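Side-chain contact in predicted protease of the collagenase family (Methanopyrus kandleri, PDB 5D88), which binds zinc and is probably a peptidase of the U32 family: residues M21-Y26 with S183-T188. Numbering follows the deposited sequence. Where two conformers were deposited one is given.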
loop_
_atom_site.group_PDB
_atom_site.type_symbol
_atom_site.label_atom_id
_atom_site.label_comp_id
_atom_site.label_asym_id
_atom_site.label_seq_id
_atom_site.Cartn_x
_atom_site.Cartn_y
_atom_site.Cartn_z
ATOM N N MET A 21 12.138 30.088 -8.959
ATOM C CA MET A 21 11.877 30.322 -7.549
ATOM C C MET A 21 11.058 29.135 -7.066
ATOM O O MET A 21 10.372 28.500 -7.864
ATOM C CB MET A 21 11.113 31.629 -7.313
ATOM C CG MET A 21 11.394 32.742 -8.330
ATOM S SD MET A 21 10.390 32.598 -9.830
ATOM C CE MET A 21 10.180 34.317 -10.316
ATOM N N THR A 22 11.163 28.812 -5.777
ATOM C CA THR A 22 10.387 27.712 -5.212
ATOM C C THR A 22 8.897 28.028 -5.279
ATOM O O THR A 22 8.460 29.097 -4.852
ATOM C CB THR A 22 10.806 27.460 -3.760
ATOM O OG1 THR A 22 12.184 27.078 -3.711
ATOM C CG2 THR A 22 9.993 26.353 -3.149
ATOM N N ARG A 23 8.112 27.097 -5.813
ATOM C CA ARG A 23 6.676 27.303 -5.929
ATOM C C ARG A 23 5.971 26.709 -4.717
ATOM O O ARG A 23 6.300 25.606 -4.272
ATOM C CB ARG A 23 6.166 26.700 -7.234
ATOM C CG ARG A 23 6.739 27.438 -8.422
ATOM C CD ARG A 23 6.257 26.890 -9.740
ATOM N NE ARG A 23 6.590 25.479 -9.895
ATOM C CZ ARG A 23 7.767 25.015 -10.307
ATOM N NH1 ARG A 23 8.762 25.849 -10.619
ATOM N NH2 ARG A 23 7.946 23.700 -10.405
ATOM N N ARG A 24 5.004 27.447 -4.174
ATOM C CA ARG A 24 4.412 27.117 -2.880
ATOM C C ARG A 24 2.926 26.828 -3.027
ATOM O O ARG A 24 2.166 27.672 -3.519
ATOM C CB ARG A 24 4.640 28.240 -1.873
ATOM C CG ARG A 24 6.112 28.425 -1.551
ATOM C CD ARG A 24 6.337 29.386 -0.404
ATOM N NE ARG A 24 5.698 28.971 0.847
ATOM C CZ ARG A 24 6.254 28.174 1.757
ATOM N NH1 ARG A 24 7.462 27.668 1.569
ATOM N NH2 ARG A 24 5.596 27.883 2.870
ATOM N N TRP A 25 2.527 25.650 -2.571
ATOM C CA TRP A 25 1.167 25.155 -2.624
ATOM C C TRP A 25 0.667 24.898 -1.212
ATOM O O TRP A 25 1.414 24.404 -0.360
ATOM C CB TRP A 25 1.121 23.869 -3.432
ATOM C CG TRP A 25 1.426 24.086 -4.868
ATOM C CD1 TRP A 25 2.656 24.198 -5.446
ATOM C CD2 TRP A 25 0.475 24.228 -5.916
ATOM N NE1 TRP A 25 2.522 24.398 -6.795
ATOM C CE2 TRP A 25 1.190 24.422 -7.108
ATOM C CE3 TRP A 25 -0.915 24.210 -5.962
ATOM C CZ2 TRP A 25 0.556 24.585 -8.333
ATOM C CZ3 TRP A 25 -1.537 24.377 -7.170
ATOM C CH2 TRP A 25 -0.808 24.564 -8.339
ATOM N N TYR A 26 -0.599 25.219 -0.969
ATOM C CA TYR A 26 -1.214 25.032 0.335
ATOM C C TYR A 26 -2.454 24.157 0.223
ATOM O O TYR A 26 -3.294 24.357 -0.657
ATOM C CB TYR A 26 -1.581 26.376 0.963
ATOM C CG TYR A 26 -0.369 27.129 1.410
ATOM C CD1 TYR A 26 0.377 27.876 0.518
ATOM C CD2 TYR A 26 0.061 27.048 2.724
ATOM C CE1 TYR A 26 1.514 28.550 0.934
ATOM C CE2 TYR A 26 1.185 27.692 3.133
ATOM C CZ TYR A 26 1.908 28.449 2.243
ATOM O OH TYR A 26 3.032 29.093 2.699
ATOM N N SER A 183 13.759 13.984 -14.990
ATOM C CA SER A 183 13.721 15.375 -15.403
ATOM C C SER A 183 12.493 16.112 -14.891
ATOM O O SER A 183 12.350 17.307 -15.158
ATOM C CB SER A 183 13.781 15.453 -16.928
ATOM O OG SER A 183 15.067 15.064 -17.370
ATOM N N VAL A 184 11.612 15.439 -14.153
ATOM C CA VAL A 184 10.398 16.050 -13.625
ATOM C C VAL A 184 10.731 17.065 -12.547
ATOM O O VAL A 184 11.848 17.095 -12.014
ATOM C CB VAL A 184 9.439 15.001 -13.037
ATOM C CG1 VAL A 184 8.937 14.061 -14.093
ATOM C CG2 VAL A 184 10.132 14.228 -11.886
ATOM N N GLU A 185 9.751 17.895 -12.214
ATOM C CA GLU A 185 9.851 18.734 -11.039
ATOM C C GLU A 185 9.703 17.873 -9.795
ATOM O O GLU A 185 8.953 16.895 -9.779
ATOM C CB GLU A 185 8.756 19.802 -11.060
ATOM C CG GLU A 185 8.756 20.670 -12.299
ATOM C CD GLU A 185 9.997 21.494 -12.407
ATOM O OE1 GLU A 185 10.168 22.373 -11.552
ATOM O OE2 GLU A 185 10.798 21.268 -13.344
ATOM N N LEU A 186 10.412 18.244 -8.736
ATOM C CA LEU A 186 10.281 17.542 -7.468
ATOM C C LEU A 186 9.612 18.428 -6.429
ATOM O O LEU A 186 9.995 19.590 -6.235
ATOM C CB LEU A 186 11.631 17.068 -6.953
ATOM C CG LEU A 186 12.335 16.091 -7.875
ATOM C CD1 LEU A 186 13.640 15.744 -7.225
ATOM C CD2 LEU A 186 11.515 14.831 -8.133
ATOM N N ARG A 187 8.637 17.848 -5.743
ATOM C CA ARG A 187 7.869 18.502 -4.699
ATOM C C ARG A 187 8.138 17.820 -3.370
ATOM O O ARG A 187 8.351 16.602 -3.309
ATOM C CB ARG A 187 6.380 18.425 -5.027
ATOM C CG ARG A 187 5.431 19.026 -4.004
ATOM C CD ARG A 187 3.963 18.840 -4.427
ATOM N NE ARG A 187 3.538 19.806 -5.427
ATOM C CZ ARG A 187 2.275 20.040 -5.764
ATOM N NH1 ARG A 187 1.279 19.383 -5.178
ATOM N NH2 ARG A 187 2.004 20.939 -6.696
ATOM N N THR A 188 8.101 18.618 -2.303
ATOM C CA THR A 188 8.168 18.124 -0.936
ATOM C C THR A 188 6.891 18.495 -0.204
ATOM O O THR A 188 6.381 19.611 -0.351
ATOM C CB THR A 188 9.380 18.708 -0.196
ATOM O OG1 THR A 188 9.353 18.282 1.163
ATOM C CG2 THR A 188 9.380 20.229 -0.237
HETATM O O HOH W 1 11.447 24.652 -11.651
#
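Inside the closed eight-stranded parallel barrel, the first strand, 23-27, and the seventh, 185-190, meet through inward-turned side chains across the eighth, 244-247, which lies between them in the sheet; the CA atoms of Arg23 and Arg187 are still 9.0 Å apart. Arg23 and Glu185 form a salt bridge in which NH2 of Arg23 donates to OE1 of Glu185 over 2.8 Å, nearly straight at 165°. OE1 lies at the guanidinium edge, close to its plane, whereas the nitrogen meets OE1 on the anti side and somewhat out of the carboxylate plane, the two planes being turned 44° apart. A water bridges the same pair, accepting from NH1 of Arg23 and donating to OE1 of Glu185 at 2.6 Å. A bend of Arg23 at chi3 (-59°), matched by one of Glu185 at chi2, brings the two charged ends together at this edge. Replacing Arg23 with an alanine would probably leave Glu185 without its salt-bridge mate and also cost Glu244 of the intervening strand one of its cationic partners. Deeper in, Arg187 reaches over one face of the Trp25 indole as a cation-pi contact, its CZ 4.3 Å from the centroid of the five-membered ring. NH2 makes the closest approach, 3.5 Å from NE1 of Trp25; both are donors, and no hydrogen bond joins them. Instead, that NH2 is held by Gln81 and by Glu244, which thus binds both arginines. Inward-facing side chains of the strands fill the interior of a TIM barrel in this way, here with a salt bridge and a cation-pi contact.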